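Probable arabinosyltransferase B (Mycobacterium tuberculosis H37Rv, PDB 7BVF) polymerises arabinose into the arabinan of cell-wall arabinogalactan, acting as a membrane-embedded arabinosyltransferase. Local coordinates at residues T506-K511 with G1092-G1097; T75-T80 with T205-F210; Q51-L56 with G1081-S1086. All coordinates share one frame; numbering follows the deposited sequence.

The three contacts lie on the same side of the chain's centre, where the concanavalin-like, membrane GT-C and C-terminal domains meet. Contacts 2 and 3 share an antiparallel sheet, ordered 78-81, 202-214, 49-56, 1080-1084, with centres about 11 Å apart; Thr-208 O probably accepts from Gln-51 NE2. Contact 1, about 15 Å from contact 2 between centres, puts helix 499-511 against the segment after strand 1080-1084; Arg-209 NH2 probably hydrogen-bonds Gly-1092 O, linking the two. Contacts 1 and 3, centres about 21 Å apart, do not touch; their segments alternate along the chain. Contact 2 nests inside the loop closed by contact 3 and finishes before contact 1 opens. Residues near the C-terminus thus contact both earlier parts.

Contact 1 of 3, residues T506-K511 with G1092-G1097; sequences TRVRAK and GKIRIG. With DSL (mono-trans, octa-cis decaprenyl-phosphate), chain F.
Arg-507, Val-508 and Lys-511 on the end of helix 499-511 pack against Lys-1093, Ile-1094 and Ile-1096 of the C-terminal tail, a small surface contact between the GT-C membrane part and the segment that follows strand 1080-1084. Arg-507 sends CG anti to its backbone N (chi1 -178°) and turns at chi3, which lays the guanidinium across the tail. Lys-1093 CD sits over the centre of one guanidinium face, its chain crossing that of Arg-507 at about a right angle. At the edge of the group Arg-507 NH2 comes within 3.1 Å of Ile-1094 O. The two cationic ends are also near each other, with Arg-507 NH1 4.2 Å from Lys-1093 NZ; Arg-507 NE forms a salt bridge with Glu-504, which probably eases the repulsion. Next to Arg-507 on the helix, Val-508 CG2 meets Ile-1096 CG2 at 4.3 Å and Ile-1094 CD1 at 4.4 Å, an apolar patch. Away from the tail the helix faces the decaprenyl-phosphate pocket: Thr-506 CG2 lies 3.3 Å from lipid atom C41, and Arg-509 borders the same lipid. Ile-1096 CG1 stands between N and the carbonyl carbon (chi1 76°) and carries CD1 to 3.6 Å from Lys-511 CB.

Contact 2 of 3, residues T75-T80 with T205-F210; sequences TPVDFT and TIDTRF
Val-77 meets Thr-205 and Asp-207 where the chain runs into strand 78-81, at the edge of the antiparallel sheet in the concanavalin-like domain. One backbone bond joins the segments clearly: Val-77 N donates to Thr-205 O at 2.7 Å with an N-H...O angle of 171°, nearly in line with the carbonyl. Pro-76 CB touches Thr-205 O as well, at 3.6 Å. From its backbone the valine side chain starts with Val-77 CB, which lies 3.5 Å from Thr-205 O and 4.1 Å from Thr-205 CG2, the methyl that its own torsion sets anti to the backbone N. Further out, with Val-77 CG1 anti to the backbone N (chi1 177°), CG2 falls beside that N and turns to Asp-207, crossing that side chain at about a right angle. Here Val-77 CG2 rests 3.7 Å from Asp-207 CB and 3.6 Å from Asp-207 OD1. The carboxylate is engaged elsewhere: Arg-209 grips OD1 side-on with both NE and NH1, the latter a 2.7 Å salt bridge from Arg-209 NH1 to Asp-207 OD1, and the acid lies at the edge of the guanidinium, in its plane. An inverse gamma turn centred on Asp-207 bends the chain between Thr-205 and this arginine. Arg-209 NH2 goes on to bond Gly-1092 O of the C-terminal tail. The chemistry implies that the valine packs against an acid whose negative charge is probably balanced, at least in part, by Arg-209, while the backbone hydrogen bond from Val-77 N to Thr-205 O fixes Val-77 beside Thr-205.

Contact 3 of 3, residues Q51-L56 with G1081-S1086; sequences QTTAML and GTATRS
Gln-51 N donates to Ala-1083 O and Ala-1083 N to Gln-51 O, each at 2.9 Å, as an antiparallel hydrogen-bonded pair, and the strand axes run at 137° to each other with a closest approach of 4.5 Å. Thr-52 faces Thr-1082 in the adjacent non-hydrogen-bonded pair. Gly-1081 O accepts twice, from Thr-53 N at 2.9 Å and from Thr-52 OG1 at 3.2 Å, and these donors arrive from opposite faces of its carbonyl plane. Strand 1080-1084 of the C-terminal domain thereby joins the sheet that also holds 49-56 and 202-214 of the concanavalin-like domain, an antiparallel edge strand supplied from more than a thousand residues further along the same chain. On the face bearing Gln-51 and Ala-1083, Arg-1085 folds back at chi2 (-49°), so that Ala-1083 CB lies over the centre of one guanidinium face, 3.6 Å from its plane. Arg-1085 NE gives a fairly straight bond of 3.0 Å to Gln-51 OE1, which lies in the guanidinium plane, while NH2 adds a weak bond to the same oxygen. The amide and guanidinium planes stand 49° apart. Gln-51 NE2 bonds Thr-208 O, and Trp-1089 makes a cation-pi contact with Arg-1085. Beside them Thr-53 CG2 approaches Arg-1085 NH2 at 4.0 Å.

Contact 1 of 3, residues T506-K511 with G1092-G1097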
loop_
_atom_site.group_PDB
_atom_site.type_symbol
_atom_site.label_atom_id
_atom_site.label_comp_id
_atom_site.label_asym_id
_atom_site.label_seq_id
_atom_site.Cartn_x
_atom_site.Cartn_y
_atom_site.Cartn_z
ATOM N N THR A 506 -20.981 -12.957 -17.097
ATOM C CA THR A 506 -20.877 -12.502 -15.716
ATOM C C THR A 506 -20.001 -13.429 -14.890
ATOM O O THR A 506 -19.173 -12.968 -14.097
ATOM C CB THR A 506 -22.267 -12.400 -15.094
ATOM O OG1 THR A 506 -23.142 -11.702 -15.988
ATOM C CG2 THR A 506 -22.207 -11.678 -13.767
ATOM N N ARG A 507 -20.175 -14.742 -15.054
ATOM C CA ARG A 507 -19.365 -15.694 -14.301
ATOM C C ARG A 507 -17.885 -15.523 -14.607
ATOM O O ARG A 507 -17.053 -15.505 -13.694
ATOM C CB ARG A 507 -19.814 -17.120 -14.608
ATOM C CG ARG A 507 -19.059 -18.181 -13.841
ATOM C CD ARG A 507 -19.250 -19.548 -14.463
ATOM N NE ARG A 507 -18.298 -19.805 -15.538
ATOM C CZ ARG A 507 -17.104 -20.360 -15.360
ATOM N NH1 ARG A 507 -16.711 -20.716 -14.147
ATOM N NH2 ARG A 507 -16.302 -20.559 -16.393
ATOM N N VAL A 508 -17.539 -15.385 -15.888
ATOM C CA VAL A 508 -16.137 -15.211 -16.264
ATOM C C VAL A 508 -15.583 -13.916 -15.682
ATOM O O VAL A 508 -14.522 -13.903 -15.045
ATOM C CB VAL A 508 -15.985 -15.248 -17.793
ATOM C CG1 VAL A 508 -14.564 -14.933 -18.181
ATOM C CG2 VAL A 508 -16.391 -16.600 -18.329
ATOM N N ARG A 509 -16.298 -12.806 -15.895
ATOM C CA ARG A 509 -15.821 -11.509 -15.424
ATOM C C ARG A 509 -15.669 -11.472 -13.911
ATOM O O ARG A 509 -14.795 -10.771 -13.395
ATOM C CB ARG A 509 -16.771 -10.405 -15.881
ATOM C CG ARG A 509 -16.486 -9.876 -17.266
ATOM C CD ARG A 509 -17.476 -8.805 -17.666
ATOM N NE ARG A 509 -18.683 -9.379 -18.248
ATOM C CZ ARG A 509 -19.814 -8.711 -18.442
ATOM N NH1 ARG A 509 -19.900 -7.435 -18.101
ATOM N NH2 ARG A 509 -20.862 -9.320 -18.975
ATOM N N ALA A 510 -16.504 -12.215 -13.183
ATOM C CA ALA A 510 -16.429 -12.200 -11.728
ATOM C C ALA A 510 -15.357 -13.135 -11.195
ATOM O O ALA A 510 -14.721 -12.822 -10.184
ATOM C CB ALA A 510 -17.786 -12.567 -11.131
ATOM N N LYS A 511 -15.140 -14.280 -11.844
ATOM C CA LYS A 511 -14.112 -15.201 -11.381
ATOM C C LYS A 511 -12.711 -14.725 -11.729
ATOM O O LYS A 511 -11.762 -15.045 -11.009
ATOM C CB LYS A 511 -14.342 -16.592 -11.968
ATOM C CG LYS A 511 -15.595 -17.280 -11.467
ATOM C CD LYS A 511 -15.492 -17.609 -9.994
ATOM C CE LYS A 511 -16.850 -17.957 -9.414
ATOM N NZ LYS A 511 -17.754 -16.776 -9.365
ATOM N N GLY A 1092 -21.667 -25.713 -22.136
ATOM C CA GLY A 1092 -20.770 -25.988 -21.035
ATOM C C GLY A 1092 -20.033 -24.742 -20.591
ATOM O O GLY A 1092 -20.162 -23.664 -21.169
ATOM N N LYS A 1093 -19.244 -24.914 -19.538
ATOM C CA LYS A 1093 -18.497 -23.805 -18.977
ATOM C C LYS A 1093 -17.273 -23.491 -19.835
ATOM O O LYS A 1093 -16.894 -24.248 -20.730
ATOM C CB LYS A 1093 -18.081 -24.117 -17.544
ATOM C CG LYS A 1093 -19.244 -24.198 -16.576
ATOM C CD LYS A 1093 -18.768 -24.108 -15.141
ATOM C CE LYS A 1093 -19.926 -23.865 -14.196
ATOM N NZ LYS A 1093 -19.458 -23.613 -12.807
ATOM N N ILE A 1094 -16.657 -22.351 -19.552
ATOM C CA ILE A 1094 -15.459 -21.899 -20.245
ATOM C C ILE A 1094 -14.249 -22.225 -19.384
ATOM O O ILE A 1094 -14.266 -22.013 -18.166
ATOM C CB ILE A 1094 -15.537 -20.391 -20.554
ATOM C CG1 ILE A 1094 -16.568 -20.123 -21.646
ATOM C CG2 ILE A 1094 -14.189 -19.849 -20.975
ATOM C CD1 ILE A 1094 -16.552 -18.704 -22.159
ATOM N N ARG A 1095 -13.200 -22.746 -20.010
ATOM C CA ARG A 1095 -11.972 -23.106 -19.306
ATOM C C ARG A 1095 -11.212 -21.834 -18.959
ATOM O O ARG A 1095 -10.466 -21.299 -19.779
ATOM C CB ARG A 1095 -11.130 -24.037 -20.169
ATOM C CG ARG A 1095 -10.077 -24.820 -19.422
ATOM C CD ARG A 1095 -8.733 -24.147 -19.509
ATOM N NE ARG A 1095 -7.728 -24.847 -18.725
ATOM C CZ ARG A 1095 -6.630 -24.279 -18.247
ATOM N NH1 ARG A 1095 -6.397 -22.997 -18.469
ATOM N NH2 ARG A 1095 -5.767 -24.991 -17.542
ATOM N N ILE A 1096 -11.389 -21.342 -17.731
ATOM C CA ILE A 1096 -10.755 -20.097 -17.311
ATOM C C ILE A 1096 -9.550 -20.310 -16.408
ATOM O O ILE A 1096 -8.835 -19.340 -16.115
ATOM C CB ILE A 1096 -11.761 -19.162 -16.607
ATOM C CG1 ILE A 1096 -12.038 -19.647 -15.188
ATOM C CG2 ILE A 1096 -13.046 -19.061 -17.403
ATOM C CD1 ILE A 1096 -13.027 -18.797 -14.450
ATOM N N GLY A 1097 -9.299 -21.532 -15.956
ATOM C CA GLY A 1097 -8.155 -21.804 -15.124
ATOM C C GLY A 1097 -8.105 -23.245 -14.672
ATOM O O GLY A 1097 -9.080 -23.990 -14.792
HETATM C C15 DSL F . -36.324 1.851 -11.780
HETATM C C16 DSL F . -35.948 0.429 -12.197
HETATM C C17 DSL F . -34.442 0.366 -12.124
HETATM C C18 DSL F . -33.740 1.509 -11.427
HETATM C C19 DSL F . -33.688 -0.614 -12.619
HETATM C C20 DSL F . -34.094 -1.883 -13.386
HETATM C C21 DSL F . -32.948 -2.122 -14.398
HETATM C C22 DSL F . -32.988 -3.569 -14.841
HETATM C C23 DSL F . -34.272 -4.285 -14.461
HETATM C C24 DSL F . -31.970 -4.189 -15.506
HETATM C C25 DSL F . -30.623 -3.534 -15.959
HETATM C C26 DSL F . -29.329 -4.388 -15.786
HETATM C C27 DSL F . -29.092 -4.692 -14.298
HETATM C C28 DSL F . -30.255 -5.137 -13.429
HETATM C C29 DSL F . -27.897 -4.558 -13.731
HETATM C C30 DSL F . -27.588 -4.820 -12.237
HETATM C C31 DSL F . -26.295 -4.011 -11.901
HETATM C C32 DSL F . -26.038 -3.798 -10.425
HETATM C C33 DSL F . -27.263 -3.607 -9.578
HETATM C C34 DSL F . -24.828 -3.783 -9.869
HETATM C C35 DSL F . -23.587 -4.000 -10.717
HETATM C C36 DSL F . -22.937 -5.383 -10.466
HETATM C C37 DSL F . -23.113 -6.426 -11.581
HETATM C C38 DSL F . -24.440 -7.099 -11.843
HETATM C C39 DSL F . -22.121 -6.812 -12.348
HETATM C C40 DSL F . -22.467 -7.848 -13.410
HETATM C C41 DSL F . -21.271 -8.553 -14.063
HETATM C C42 DSL F . -20.049 -7.817 -13.639
HETATM C C43 DSL F . -19.748 -6.530 -14.356
HETATM C C44 DSL F . -19.309 -8.258 -12.686
HETATM C C45 DSL F . -18.188 -7.319 -12.386
HETATM C C46 DSL F . -16.787 -7.825 -12.607
HETATM C C47 DSL F . -16.154 -6.793 -13.501
HETATM C C48 DSL F . -14.756 -6.281 -13.214
HETATM C C49 DSL F . -16.916 -6.400 -14.494
HETATM C C50 DSL F . -16.551 -5.402 -15.550
HETATM C C51 DSL F . -16.772 -4.040 -14.979
HETATM C C52 DSL F . -17.555 -3.390 -16.071
HETATM C C53 DSL F . -18.767 -4.156 -16.559
HETATM C C54 DSL F . -17.167 -2.232 -16.549
HETATM C C55 DSL F . -15.909 -1.596 -15.967
HETATM O O56 DSL F . -16.025 -0.243 -15.667
HETATM P P57 DSL F . -14.634 0.524 -15.514
HETATM O O58 DSL F . -13.650 -0.276 -16.200
HETATM O O59 DSL F . -14.555 1.842 -16.148
HETATM O O60 DSL F . -13.865 0.535 -14.276
#

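Contact 2 of 3, residues T75-T80 with T205-F210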
loop_
_atom_site.group_PDB
_atom_site.type_symbol
_atom_site.label_atom_id
_atom_site.label_comp_id
_atom_site.label_asym_id
_atom_site.label_seq_id
_atom_site.Cartn_x
_atom_site.Cartn_y
_atom_site.Cartn_z
ATOM N N THR A 75 -9.561 -21.910 -26.415
ATOM C CA THR A 75 -9.904 -23.300 -26.133
ATOM C C THR A 75 -11.123 -23.704 -26.955
ATOM O O THR A 75 -12.061 -22.912 -27.097
ATOM C CB THR A 75 -10.173 -23.491 -24.634
ATOM O OG1 THR A 75 -8.947 -23.387 -23.901
ATOM C CG2 THR A 75 -10.785 -24.839 -24.349
ATOM N N PRO A 76 -11.149 -24.909 -27.521
ATOM C CA PRO A 76 -12.337 -25.341 -28.265
ATOM C C PRO A 76 -13.432 -25.853 -27.348
ATOM O O PRO A 76 -13.327 -25.746 -26.125
ATOM C CB PRO A 76 -11.791 -26.453 -29.161
ATOM C CG PRO A 76 -10.694 -27.035 -28.362
ATOM C CD PRO A 76 -10.062 -25.897 -27.612
ATOM N N VAL A 77 -14.499 -26.391 -27.928
ATOM C CA VAL A 77 -15.491 -27.120 -27.147
ATOM C C VAL A 77 -15.173 -28.610 -27.118
ATOM O O VAL A 77 -15.238 -29.244 -26.063
ATOM C CB VAL A 77 -16.901 -26.852 -27.709
ATOM C CG1 VAL A 77 -17.932 -27.661 -26.961
ATOM C CG2 VAL A 77 -17.228 -25.385 -27.618
ATOM N N ASP A 78 -14.812 -29.178 -28.263
ATOM C CA ASP A 78 -14.408 -30.568 -28.400
ATOM C C ASP A 78 -13.040 -30.642 -29.063
ATOM O O ASP A 78 -12.478 -29.635 -29.492
ATOM C CB ASP A 78 -15.426 -31.360 -29.228
ATOM C CG ASP A 78 -16.702 -31.642 -28.471
ATOM O OD1 ASP A 78 -17.471 -32.521 -28.909
ATOM O OD2 ASP A 78 -16.937 -30.988 -27.438
ATOM N N PHE A 79 -12.503 -31.856 -29.136
ATOM C CA PHE A 79 -11.291 -32.115 -29.900
ATOM C C PHE A 79 -11.199 -33.614 -30.137
ATOM O O PHE A 79 -11.554 -34.398 -29.260
ATOM C CB PHE A 79 -10.048 -31.605 -29.165
ATOM C CG PHE A 79 -8.774 -31.805 -29.923
ATOM C CD1 PHE A 79 -8.423 -30.950 -30.947
ATOM C CD2 PHE A 79 -7.924 -32.848 -29.607
ATOM C CE1 PHE A 79 -7.254 -31.132 -31.647
ATOM C CE2 PHE A 79 -6.754 -33.034 -30.303
ATOM C CZ PHE A 79 -6.418 -32.174 -31.325
ATOM N N THR A 80 -10.736 -34.007 -31.321
ATOM C CA THR A 80 -10.700 -35.425 -31.675
ATOM C C THR A 80 -9.639 -35.654 -32.736
ATOM O O THR A 80 -9.672 -35.008 -33.784
ATOM C CB THR A 80 -12.061 -35.901 -32.184
ATOM O OG1 THR A 80 -13.103 -35.418 -31.327
ATOM C CG2 THR A 80 -12.111 -37.418 -32.229
ATOM N N THR A 205 -14.211 -28.074 -32.466
ATOM C CA THR A 205 -15.497 -27.384 -32.467
ATOM C C THR A 205 -15.312 -26.052 -31.759
ATOM O O THR A 205 -15.070 -26.017 -30.550
ATOM C CB THR A 205 -16.573 -28.222 -31.783
ATOM O OG1 THR A 205 -16.832 -29.393 -32.564
ATOM C CG2 THR A 205 -17.850 -27.433 -31.647
ATOM N N ILE A 206 -15.426 -24.964 -32.506
ATOM C CA ILE A 206 -15.088 -23.642 -31.997
ATOM C C ILE A 206 -16.260 -23.083 -31.206
ATOM O O ILE A 206 -17.427 -23.289 -31.560
ATOM C CB ILE A 206 -14.691 -22.715 -33.156
ATOM C CG1 ILE A 206 -13.717 -23.435 -34.080
ATOM C CG2 ILE A 206 -14.065 -21.447 -32.633
ATOM C CD1 ILE A 206 -13.255 -22.604 -35.234
ATOM N N ASP A 207 -15.947 -22.363 -30.128
ATOM C CA ASP A 207 -16.956 -21.852 -29.200
ATOM C C ASP A 207 -17.460 -20.501 -29.696
ATOM O O ASP A 207 -17.070 -19.436 -29.216
ATOM C CB ASP A 207 -16.377 -21.759 -27.795
ATOM C CG ASP A 207 -17.391 -21.294 -26.777
ATOM O OD1 ASP A 207 -18.233 -22.112 -26.355
ATOM O OD2 ASP A 207 -17.343 -20.109 -26.391
ATOM N N THR A 208 -18.344 -20.555 -30.686
ATOM C CA THR A 208 -19.013 -19.362 -31.205
ATOM C C THR A 208 -20.406 -19.225 -30.594
ATOM O O THR A 208 -21.423 -19.299 -31.278
ATOM C CB THR A 208 -19.089 -19.418 -32.725
ATOM O OG1 THR A 208 -20.218 -20.205 -33.113
ATOM C CG2 THR A 208 -17.845 -20.057 -33.286
ATOM N N ARG A 209 -20.447 -19.021 -29.281
ATOM C CA ARG A 209 -21.718 -18.953 -28.575
ATOM C C ARG A 209 -22.269 -17.540 -28.459
ATOM O O ARG A 209 -23.469 -17.382 -28.214
ATOM C CB ARG A 209 -21.582 -19.556 -27.176
ATOM C CG ARG A 209 -21.014 -18.610 -26.145
ATOM C CD ARG A 209 -20.952 -19.258 -24.784
ATOM N NE ARG A 209 -19.967 -20.330 -24.745
ATOM C CZ ARG A 209 -19.803 -21.158 -23.720
ATOM N NH1 ARG A 209 -18.882 -22.106 -23.775
ATOM N NH2 ARG A 209 -20.561 -21.037 -22.641
ATOM N N PHE A 210 -21.437 -16.517 -28.628
ATOM C CA PHE A 210 -21.879 -15.137 -28.501
ATOM C C PHE A 210 -22.345 -14.531 -29.816
ATOM O O PHE A 210 -22.925 -13.442 -29.802
ATOM C CB PHE A 210 -20.760 -14.267 -27.933
ATOM C CG PHE A 210 -20.191 -14.764 -26.643
ATOM C CD1 PHE A 210 -20.936 -14.732 -25.487
ATOM C CD2 PHE A 210 -18.898 -15.240 -26.581
ATOM C CE1 PHE A 210 -20.415 -15.179 -24.296
ATOM C CE2 PHE A 210 -18.371 -15.687 -25.391
ATOM C CZ PHE A 210 -19.132 -15.654 -24.248
#

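Contact 3 of 3, residues Q51-L56 with G1081-S1086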
loop_
_atom_site.group_PDB
_atom_site.type_symbol
_atom_site.label_atom_id
_atom_site.label_comp_id
_atom_site.label_asym_id
_atom_site.label_seq_id
_atom_site.Cartn_x
_atom_site.Cartn_y
_atom_site.Cartn_z
ATOM N N GLN A 51 -27.849 -19.333 -33.805
ATOM C CA GLN A 51 -26.406 -19.327 -33.656
ATOM C C GLN A 51 -25.741 -19.821 -34.934
ATOM O O GLN A 51 -26.265 -20.687 -35.641
ATOM C CB GLN A 51 -25.996 -20.210 -32.477
ATOM C CG GLN A 51 -24.520 -20.181 -32.143
ATOM C CD GLN A 51 -24.022 -21.502 -31.597
ATOM O OE1 GLN A 51 -24.723 -22.508 -31.645
ATOM N NE2 GLN A 51 -22.805 -21.506 -31.079
ATOM N N THR A 52 -24.581 -19.247 -35.237
ATOM C CA THR A 52 -23.741 -19.706 -36.335
ATOM C C THR A 52 -22.598 -20.537 -35.757
ATOM O O THR A 52 -21.893 -20.094 -34.846
ATOM C CB THR A 52 -23.232 -18.533 -37.177
ATOM O OG1 THR A 52 -22.596 -19.028 -38.361
ATOM C CG2 THR A 52 -22.277 -17.635 -36.405
ATOM N N THR A 53 -22.454 -21.759 -36.256
ATOM C CA THR A 53 -21.552 -22.749 -35.688
ATOM C C THR A 53 -20.438 -23.061 -36.675
ATOM O O THR A 53 -20.705 -23.421 -37.824
ATOM C CB THR A 53 -22.312 -24.026 -35.331
ATOM O OG1 THR A 53 -22.817 -24.633 -36.525
ATOM C CG2 THR A 53 -23.474 -23.709 -34.422
ATOM N N ALA A 54 -19.197 -22.937 -36.222
ATOM C CA ALA A 54 -18.027 -23.223 -37.033
ATOM C C ALA A 54 -17.391 -24.533 -36.592
ATOM O O ALA A 54 -17.511 -24.949 -35.438
ATOM C CB ALA A 54 -17.008 -22.085 -36.938
ATOM N N MET A 55 -16.700 -25.181 -37.523
ATOM C CA MET A 55 -16.010 -26.433 -37.223
ATOM C C MET A 55 -14.601 -26.346 -37.799
ATOM O O MET A 55 -14.116 -25.270 -38.156
ATOM C CB MET A 55 -16.810 -27.629 -37.757
ATOM C CG MET A 55 -16.760 -28.851 -36.864
ATOM S SD MET A 55 -17.705 -30.222 -37.541
ATOM C CE MET A 55 -16.815 -30.531 -39.065
ATOM N N LEU A 56 -13.911 -27.482 -37.859
ATOM C CA LEU A 56 -12.530 -27.505 -38.323
ATOM C C LEU A 56 -12.089 -28.929 -38.635
ATOM O O LEU A 56 -12.258 -29.827 -37.809
ATOM C CB LEU A 56 -11.618 -26.881 -37.267
ATOM C CG LEU A 56 -10.150 -26.618 -37.586
ATOM C CD1 LEU A 56 -9.693 -25.378 -36.853
ATOM C CD2 LEU A 56 -9.291 -27.801 -37.189
ATOM N N GLY A 1081 -21.930 -23.275 -40.438
ATOM C CA GLY A 1081 -23.302 -23.744 -40.505
ATOM C C GLY A 1081 -24.138 -22.961 -39.517
ATOM O O GLY A 1081 -23.649 -22.052 -38.846
ATOM N N THR A 1082 -25.410 -23.338 -39.412
ATOM C CA THR A 1082 -26.342 -22.631 -38.544
ATOM C C THR A 1082 -27.123 -23.615 -37.682
ATOM O O THR A 1082 -27.268 -24.791 -38.021
ATOM C CB THR A 1082 -27.317 -21.768 -39.350
ATOM O OG1 THR A 1082 -28.160 -21.038 -38.454
ATOM C CG2 THR A 1082 -28.177 -22.634 -40.247
ATOM N N ALA A 1083 -27.628 -23.112 -36.555
ATOM C CA ALA A 1083 -28.421 -23.924 -35.639
ATOM C C ALA A 1083 -29.271 -23.007 -34.774
ATOM O O ALA A 1083 -28.754 -22.042 -34.208
ATOM C CB ALA A 1083 -27.526 -24.799 -34.763
ATOM N N THR A 1084 -30.560 -23.312 -34.661
ATOM C CA THR A 1084 -31.488 -22.490 -33.891
ATOM C C THR A 1084 -31.478 -22.935 -32.431
ATOM O O THR A 1084 -31.898 -24.047 -32.101
ATOM C CB THR A 1084 -32.891 -22.542 -34.494
ATOM O OG1 THR A 1084 -33.790 -21.769 -33.692
ATOM C CG2 THR A 1084 -33.398 -23.970 -34.639
ATOM N N ARG A 1085 -30.979 -22.066 -31.559
ATOM C CA ARG A 1085 -30.858 -22.361 -30.142
ATOM C C ARG A 1085 -32.088 -21.858 -29.393
ATOM O O ARG A 1085 -33.108 -21.507 -29.987
ATOM C CB ARG A 1085 -29.583 -21.745 -29.579
ATOM C CG ARG A 1085 -28.325 -22.227 -30.246
ATOM C CD ARG A 1085 -28.295 -23.737 -30.333
ATOM N NE ARG A 1085 -27.026 -24.216 -30.865
ATOM C CZ ARG A 1085 -26.814 -25.458 -31.279
ATOM N NH1 ARG A 1085 -27.789 -26.352 -31.222
ATOM N NH2 ARG A 1085 -25.625 -25.804 -31.747
ATOM N N SER A 1086 -31.998 -21.831 -28.068
ATOM C CA SER A 1086 -33.054 -21.285 -27.229
ATOM C C SER A 1086 -32.472 -20.238 -26.293
ATOM O O SER A 1086 -31.316 -19.839 -26.446
ATOM C CB SER A 1086 -33.741 -22.394 -26.437
ATOM O OG SER A 1086 -34.672 -21.855 -25.520
#